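Local atomic coordinates of tryptophan--tRNA ligase (Mycoplasma pneumoniae, PDB entry 2YY5), a protein that probably catalyses the ATP-dependent attachment of tryptophan to tRNA(Trp), working as a homodimeric class I aminoacyl-tRNA synthetase. Residues B[228-233]-B[249-254]; B[212-217]-B[297-302]; B[27-32]-B[38-43]. The protein carries 1 engineered substitution. All coordinates share one frame; numbering follows the deposited sequence.

Contact 1. Residues B[228-233]-B[249-254]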
# COMPACT_ATOMS: atom_id res chain seq x y z
N ARG B 228 3.32 -43.45 5.40
CA ARG B 228 2.96 -44.82 5.06
C ARG B 228 1.96 -44.85 3.92
O ARG B 228 1.91 -45.80 3.15
CB ARG B 228 2.34 -45.53 6.26
CG ARG B 228 1.98 -46.98 5.98
CD ARG B 228 3.07 -47.89 6.48
NE ARG B 228 3.23 -47.72 7.92
CZ ARG B 228 4.16 -48.33 8.65
NH1 ARG B 228 4.22 -48.10 9.96
NH2 ARG B 228 5.03 -49.15 8.08
N GLN B 229 1.15 -43.80 3.83
CA GLN B 229 0.12 -43.68 2.80
C GLN B 229 0.56 -42.88 1.58
O GLN B 229 -0.24 -42.66 0.66
CB GLN B 229 -1.13 -43.00 3.37
CG GLN B 229 -1.67 -43.57 4.66
CD GLN B 229 -2.73 -42.65 5.25
OE1 GLN B 229 -2.45 -41.50 5.58
NE2 GLN B 229 -3.95 -43.16 5.37
N ALA B 230 1.80 -42.41 1.57
CA ALA B 230 2.30 -41.62 0.44
C ALA B 230 2.08 -42.37 -0.86
O ALA B 230 2.49 -43.53 -0.99
CB ALA B 230 3.79 -41.31 0.63
N THR B 231 1.44 -41.72 -1.82
CA THR B 231 1.18 -42.35 -3.11
C THR B 231 2.49 -42.58 -3.87
O THR B 231 3.32 -41.67 -3.99
CB THR B 231 0.20 -41.50 -3.97
OG1 THR B 231 0.82 -40.27 -4.33
CG2 THR B 231 -1.07 -41.20 -3.20
N THR B 232 2.67 -43.80 -4.37
CA THR B 232 3.87 -44.14 -5.12
C THR B 232 3.49 -44.45 -6.57
O THR B 232 3.02 -43.58 -7.30
CB THR B 232 4.59 -45.37 -4.49
OG1 THR B 232 3.68 -46.47 -4.41
CG2 THR B 232 5.09 -45.05 -3.09
N ASP B 233 3.69 -45.70 -6.99
CA ASP B 233 3.37 -46.12 -8.35
C ASP B 233 3.48 -47.64 -8.40
O ASP B 233 3.83 -48.26 -7.40
CB ASP B 233 4.34 -45.49 -9.35
CG ASP B 233 5.79 -45.76 -9.02
OD1 ASP B 233 6.18 -46.95 -9.01
OD2 ASP B 233 6.55 -44.80 -8.78
N THR B 249 10.13 -40.42 -6.40
CA THR B 249 11.24 -39.48 -6.53
C THR B 249 11.20 -38.42 -5.43
O THR B 249 12.23 -38.10 -4.83
CB THR B 249 11.20 -38.77 -7.91
OG1 THR B 249 11.13 -39.76 -8.94
CG2 THR B 249 12.47 -37.91 -8.11
N ASN B 250 10.01 -37.90 -5.14
CA ASN B 250 9.83 -36.89 -4.11
C ASN B 250 10.29 -37.38 -2.74
O ASN B 250 11.07 -36.72 -2.07
CB ASN B 250 8.37 -36.47 -4.03
CG ASN B 250 8.15 -35.29 -3.11
OD1 ASN B 250 7.20 -35.26 -2.33
ND2 ASN B 250 9.02 -34.29 -3.22
N MET B 251 9.80 -38.55 -2.33
CA MET B 251 10.20 -39.10 -1.03
C MET B 251 11.71 -39.31 -1.00
O MET B 251 12.35 -39.16 0.03
CB MET B 251 9.49 -40.44 -0.78
CG MET B 251 8.00 -40.33 -0.53
SD MET B 251 7.28 -41.88 0.06
CE MET B 251 7.08 -42.76 -1.47
N LEU B 252 12.26 -39.64 -2.15
CA LEU B 252 13.69 -39.89 -2.26
C LEU B 252 14.53 -38.63 -2.08
O LEU B 252 15.53 -38.65 -1.36
CB LEU B 252 13.98 -40.56 -3.61
CG LEU B 252 15.23 -41.42 -3.76
CD1 LEU B 252 15.33 -42.46 -2.64
CD2 LEU B 252 15.17 -42.10 -5.13
N THR B 253 14.14 -37.53 -2.71
CA THR B 253 14.93 -36.31 -2.56
C THR B 253 14.74 -35.68 -1.17
O THR B 253 15.63 -34.99 -0.67
CB THR B 253 14.66 -35.25 -3.72
OG1 THR B 253 14.19 -34.02 -3.16
CG2 THR B 253 13.65 -35.77 -4.72
N ILE B 254 13.59 -35.95 -0.53
CA ILE B 254 13.32 -35.43 0.82
C ILE B 254 14.25 -36.14 1.77
O ILE B 254 14.87 -35.51 2.64
CB ILE B 254 11.88 -35.71 1.30
CG1 ILE B 254 10.87 -34.87 0.50
CG2 ILE B 254 11.75 -35.39 2.79
CD1 ILE B 254 9.43 -35.29 0.71

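Contact 2. Residues B[212-217]-B[297-302]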
# COMPACT_ATOMS: atom_id res chain seq x y z
N GLY B 212 -1.33 -35.02 2.63
CA GLY B 212 -0.32 -34.73 1.64
C GLY B 212 0.73 -33.76 2.13
O GLY B 212 1.76 -33.57 1.49
N VAL B 213 0.48 -33.15 3.29
CA VAL B 213 1.41 -32.18 3.86
C VAL B 213 1.96 -32.59 5.22
O VAL B 213 1.21 -32.96 6.12
CB VAL B 213 0.74 -30.79 4.01
CG1 VAL B 213 1.68 -29.81 4.71
CG2 VAL B 213 0.33 -30.26 2.64
N ILE B 214 3.29 -32.54 5.36
CA ILE B 214 3.91 -32.87 6.63
C ILE B 214 4.11 -31.54 7.36
O ILE B 214 5.00 -30.78 6.99
CB ILE B 214 5.30 -33.55 6.44
CG1 ILE B 214 5.16 -34.83 5.61
CG2 ILE B 214 5.93 -33.84 7.79
CD1 ILE B 214 4.27 -35.88 6.23
N TYR B 215 3.28 -31.26 8.36
CA TYR B 215 3.39 -30.01 9.10
C TYR B 215 4.53 -30.10 10.10
O TYR B 215 4.82 -31.17 10.64
CB TYR B 215 2.09 -29.69 9.85
CG TYR B 215 0.88 -29.54 8.95
CD1 TYR B 215 0.83 -28.54 7.97
CD2 TYR B 215 -0.20 -30.42 9.04
CE1 TYR B 215 -0.26 -28.42 7.11
CE2 TYR B 215 -1.29 -30.31 8.18
CZ TYR B 215 -1.31 -29.31 7.22
OH TYR B 215 -2.39 -29.22 6.37
N LEU B 216 5.18 -28.97 10.35
CA LEU B 216 6.29 -28.92 11.29
C LEU B 216 5.86 -29.24 12.72
O LEU B 216 6.67 -29.66 13.54
CB LEU B 216 6.98 -27.55 11.20
CG LEU B 216 8.17 -27.50 10.23
CD1 LEU B 216 7.88 -28.30 8.98
CD2 LEU B 216 8.50 -26.06 9.89
N ASP B 217 4.57 -29.06 13.01
CA ASP B 217 4.06 -29.36 14.34
C ASP B 217 3.18 -30.62 14.33
O ASP B 217 2.24 -30.75 15.11
CB ASP B 217 3.25 -28.18 14.89
CG ASP B 217 2.00 -27.89 14.07
OD1 ASP B 217 1.45 -28.83 13.46
OD2 ASP B 217 1.55 -26.72 14.07
N ASN B 297 12.66 -37.83 13.41
CA ASN B 297 13.85 -37.34 14.08
C ASN B 297 13.96 -35.82 13.98
O ASN B 297 14.17 -35.14 14.98
CB ASN B 297 15.11 -37.98 13.49
CG ASN B 297 15.27 -39.44 13.89
OD1 ASN B 297 14.38 -40.03 14.51
ND2 ASN B 297 16.41 -40.03 13.52
N LEU B 298 13.82 -35.30 12.76
CA LEU B 298 13.92 -33.86 12.54
C LEU B 298 12.80 -33.11 13.28
O LEU B 298 13.07 -32.21 14.07
CB LEU B 298 13.87 -33.57 11.04
CG LEU B 298 14.14 -32.17 10.45
CD1 LEU B 298 13.09 -31.21 10.93
CD2 LEU B 298 15.53 -31.67 10.83
N LEU B 299 11.55 -33.50 13.04
CA LEU B 299 10.44 -32.82 13.70
C LEU B 299 10.55 -32.82 15.22
O LEU B 299 10.40 -31.77 15.86
CB LEU B 299 9.11 -33.44 13.25
CG LEU B 299 8.52 -32.89 11.94
CD1 LEU B 299 9.61 -32.47 10.99
CD2 LEU B 299 7.67 -33.96 11.29
N VAL B 300 10.83 -33.99 15.80
CA VAL B 300 10.96 -34.11 17.25
C VAL B 300 12.06 -33.19 17.76
O VAL B 300 11.95 -32.62 18.84
CB VAL B 300 11.25 -35.58 17.65
CG1 VAL B 300 11.65 -35.69 19.11
CG2 VAL B 300 10.01 -36.42 17.41
N ASN B 301 13.12 -33.01 16.97
CA ASN B 301 14.23 -32.14 17.35
C ASN B 301 13.93 -30.65 17.12
O ASN B 301 14.59 -29.78 17.70
CB ASN B 301 15.50 -32.54 16.60
CG ASN B 301 16.64 -31.57 16.82
OD1 ASN B 301 16.75 -30.55 16.13
ND2 ASN B 301 17.49 -31.86 17.80
N ILE B 302 12.95 -30.35 16.28
CA ILE B 302 12.58 -28.96 16.04
C ILE B 302 11.58 -28.61 17.13
O ILE B 302 11.74 -27.63 17.86
CB ILE B 302 11.88 -28.74 14.67
CG1 ILE B 302 12.76 -29.21 13.51
CG2 ILE B 302 11.51 -27.27 14.51
CD1 ILE B 302 14.09 -28.51 13.43

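Contact 3. Residues B[27-32]-B[38-43]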
# COMPACT_ATOMS: atom_id res chain seq x y z
N GLN B 27 16.18 -24.73 6.16
CA GLN B 27 17.37 -25.57 6.32
C GLN B 27 18.68 -24.93 5.87
O GLN B 27 19.72 -25.13 6.51
CB GLN B 27 17.18 -26.91 5.57
CG GLN B 27 18.49 -27.66 5.35
CD GLN B 27 18.31 -28.96 4.59
OE1 GLN B 27 17.97 -29.98 5.17
NE2 GLN B 27 18.54 -28.92 3.28
N SER B 28 18.65 -24.18 4.78
CA SER B 28 19.87 -23.55 4.28
C SER B 28 20.18 -22.23 4.96
O SER B 28 21.20 -21.60 4.68
CB SER B 28 19.76 -23.34 2.77
OG SER B 28 18.74 -22.42 2.47
N LEU B 29 19.31 -21.82 5.87
CA LEU B 29 19.48 -20.57 6.61
C LEU B 29 20.76 -20.58 7.43
O LEU B 29 21.39 -19.54 7.60
CB LEU B 29 18.28 -20.36 7.53
CG LEU B 29 17.45 -19.10 7.33
CD1 LEU B 29 17.27 -18.79 5.86
CD2 LEU B 29 16.12 -19.31 8.03
N ILE B 30 21.12 -21.75 7.95
CA ILE B 30 22.32 -21.90 8.77
C ILE B 30 23.63 -21.75 8.00
O ILE B 30 24.67 -21.46 8.59
CB ILE B 30 22.31 -23.28 9.46
CG1 ILE B 30 21.10 -23.37 10.39
CG2 ILE B 30 23.61 -23.50 10.22
CD1 ILE B 30 20.84 -24.76 10.90
N GLU B 31 23.57 -21.96 6.69
CA GLU B 31 24.75 -21.83 5.85
C GLU B 31 24.85 -20.37 5.43
O GLU B 31 25.94 -19.79 5.40
CB GLU B 31 24.59 -22.71 4.60
CG GLU B 31 23.99 -24.09 4.86
CD GLU B 31 23.91 -24.94 3.60
OE1 GLU B 31 23.35 -26.06 3.67
OE2 GLU B 31 24.41 -24.49 2.55
N LEU B 32 23.70 -19.79 5.13
CA LEU B 32 23.61 -18.40 4.70
C LEU B 32 24.13 -17.38 5.71
O LEU B 32 24.96 -16.54 5.37
CB LEU B 32 22.16 -18.06 4.32
CG LEU B 32 21.70 -18.65 2.99
CD1 LEU B 32 20.23 -18.39 2.74
CD2 LEU B 32 22.53 -18.03 1.89
N LEU B 38 22.82 -11.84 6.34
CA LEU B 38 21.47 -12.33 6.15
C LEU B 38 20.35 -11.56 6.82
O LEU B 38 20.44 -11.18 7.99
CB LEU B 38 21.41 -13.80 6.58
CG LEU B 38 20.06 -14.52 6.60
CD1 LEU B 38 19.46 -14.56 5.19
CD2 LEU B 38 20.24 -15.95 7.14
N PHE B 39 19.29 -11.34 6.05
CA PHE B 39 18.10 -10.65 6.51
C PHE B 39 16.95 -11.61 6.32
O PHE B 39 16.76 -12.16 5.24
CB PHE B 39 17.85 -9.40 5.67
CG PHE B 39 18.70 -8.23 6.07
CD1 PHE B 39 18.36 -7.46 7.17
CD2 PHE B 39 19.85 -7.91 5.35
CE1 PHE B 39 19.15 -6.39 7.56
CE2 PHE B 39 20.65 -6.84 5.72
CZ PHE B 39 20.30 -6.08 6.83
N VAL B 40 16.18 -11.80 7.39
CA VAL B 40 15.03 -12.68 7.37
C VAL B 40 13.88 -12.03 8.15
O VAL B 40 14.09 -11.48 9.23
CB VAL B 40 15.36 -14.03 8.01
CG1 VAL B 40 14.17 -14.99 7.90
CG2 VAL B 40 16.58 -14.61 7.34
N PHE B 41 12.67 -12.10 7.61
CA PHE B 41 11.54 -11.51 8.31
C PHE B 41 10.25 -12.32 8.22
O PHE B 41 10.06 -13.13 7.30
CB PHE B 41 11.28 -10.07 7.80
CG PHE B 41 10.86 -10.00 6.36
CD1 PHE B 41 11.81 -9.98 5.34
CD2 PHE B 41 9.51 -9.97 6.02
CE1 PHE B 41 11.42 -9.94 3.99
CE2 PHE B 41 9.11 -9.92 4.68
CZ PHE B 41 10.06 -9.90 3.66
N VAL B 42 9.38 -12.09 9.19
CA VAL B 42 8.09 -12.73 9.26
C VAL B 42 7.20 -11.80 8.45
O VAL B 42 6.90 -10.69 8.88
CB VAL B 42 7.60 -12.79 10.72
CG1 VAL B 42 6.17 -13.36 10.79
CG2 VAL B 42 8.56 -13.63 11.54
N ALA B 43 6.80 -12.25 7.27
CA ALA B 43 5.99 -11.43 6.38
C ALA B 43 4.49 -11.34 6.74
O ALA B 43 3.62 -11.77 5.97
CB ALA B 43 6.17 -11.93 4.95

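Contact 1. Residues B[228-233]-B[249-254]
Met251 stretches from helix 246-259 and lays its thioether end against Ala230 and Thr232, which sit in the loop that follows helix 220-228. This is a helix-on-loop contact in the helical region beyond the KMSKS segment of a class I synthetase, and one long side chain does nearly all the bridging. The backbones stay well apart, with Ala230 CA and Met251 CA 8.4 Å from each other. Met251 closes that gap by running extended through its second torsion (chi2 -170°) and then bending at the third (chi3 -81°), which swings the methyl off the line of the chain and along the loop. The sulfur meets Ala230 and the methyl chiefly Thr232. Met251 SD faces Ala230 CB at 3.6 Å, the small side chain pointing toward the helix, while Met251 CE goes on to Thr232 CG2 at 3.4 Å and also lies 4.2 Å from Ala230 CB. The contact is apolar throughout: Thr232 presents its methyl to the methionine, with CG2 anti to the carbonyl carbon and beside the backbone N. Around the pair, helix 284-308 supplies Lys288 and Leu291 against Met251, and the Lys288 ammonium also gives hydrogen bonds to the carbonyls of Arg228 and Ala230, tying the loop to that helix. The loop is also held through Thr231, whose hydroxyl bonds to Phe197 O and whose backbone pairs with Leu196. The Met251 side chain is about 9 Å from those of Met203 and Ile193, predicted ATP-binding residues, and about 13 Å from the bound tryptophanyl adenylate analogue, too far to line its pocket. Within the loop, Thr232 OG1 makes a weak hydrogen bond to Asp233 O, 3.5 Å away.

Contact 2. Residues B[212-217]-B[297-302]
Leu299 O accepts the backbone hydrogen bond from Ile302 N at 2.9 Å within helix 284-308, and the side chain of the same Leu299 is what this helix pushes into the segment 212-217. That segment follows the KMSKS loop of the class I synthetase fold, and its backbone is hydrogen-bonded to the HIGH region, Ile214 with Leu19 and Leu216 with Gln17. The contact thus sets helix 284-308 against the chain that leaves one signature motif and is bonded to the other. The backbones come close here, Leu216 CA and Leu299 CA being 6.2 Å apart. Leu299 points at the segment and uses one branch for most of the contact: its CD2 reaches Ile214 CG2 at 3.9 Å and also lies 4.0 Å from Tyr215 O. The two hydrocarbon chains cross at about a right angle. Ile214 turns that methyl to Leu299 because CG2 stands anti to its backbone N, with CG1 taking the position beside that nitrogen (chi1 -59°). Leu216 loses much surface to the helix although it offers it mainly through its backbone. Tyr215 points away from the helix; its hydroxyl is held by Gln210, and one face of its ring has Val213 O above it, offset toward the rim. Ile302, one turn along from Leu299, also aims its side chain at the segment, but it stays farther off and rests on Val71 of helix 54-71. The Ile214 side chain is about 4 Å from that of Met203, a KMSKS residue predicted to bind ATP, consistent with packing next to the nucleotide site. Beside the Leu299 branch point, Leu216 O lies 4.1 Å from Leu299 CG.

Contact 3. Residues B[27-32]-B[38-43]
This is a buried, almost entirely apolar helix-on-strand contact, with the start of helix 29-35 laid over one face of the strand 37-42, near the centre of the folded chain. Leu38 is the residue that both helix leucines meet. It holds CG anti to its own backbone N (chi1 174°), which places the CD2 methyl between Leu29 and Leu32. There Leu38 CD2 lies 4.0 Å from Leu32 CB and 4.2 Å from Leu29 CG, and it also approaches the carbonyl of the first turn, Leu29 O, at 3.8 Å. Two residues further along the strand, Val40 points to the same side and meets the CD1 branch of Leu29, with Leu29 CD1 to Val40 CG2 a looser 4.5 Å. Helix and strand converge toward the short connection between them: Leu32 CA and Leu38 CA are 6.6 Å apart, and past Val40 the strand has left the helix behind. Strands 6-11 and 37-42 lie side by side and parallel, with helices 19-26 and 29-35 between them in the chain, so the contact belongs to the first beta-alpha-beta crossover of the Rossmann-type nucleotide-binding fold of class I synthetases. Phe39 and Phe41 point to the opposite side of the strand, and Phe41 touches the bound tryptophanyl adenylate analogue, so one strand serves the hydrophobic layer on one face and the ligand pocket on the other. Next to Leu29, Leu68 of helix 54-71 continues the apolar layer. The helix beginning is itself tied down by Ser28 O, which accepts two backbone bonds, from Glu31 N and from Leu32 N, each at 3.1 Å.

How the contacts relate
All three contacts are buried and rest on hydrocarbon packing, without a polar bond across any of them; they differ in depth and in what they join. Contact 3 is the most central, its centre about 9 Å from that of the chain, and packs a helix on a strand. Contacts 2 and 1, with centres at about 16 and 22 Å, set a helix against irregular chain. In contacts 2 and 3 methyls also lie against backbone carbonyls, whereas contact 1 meets through side chains alone, a methionine spanning a wider gap. Helix 284-308 carries Leu299 of contact 2 and covers Met251 of contact 1, which is nested in the loop contact 2 closes. Helix 54-71 touches contacts 2 and 3.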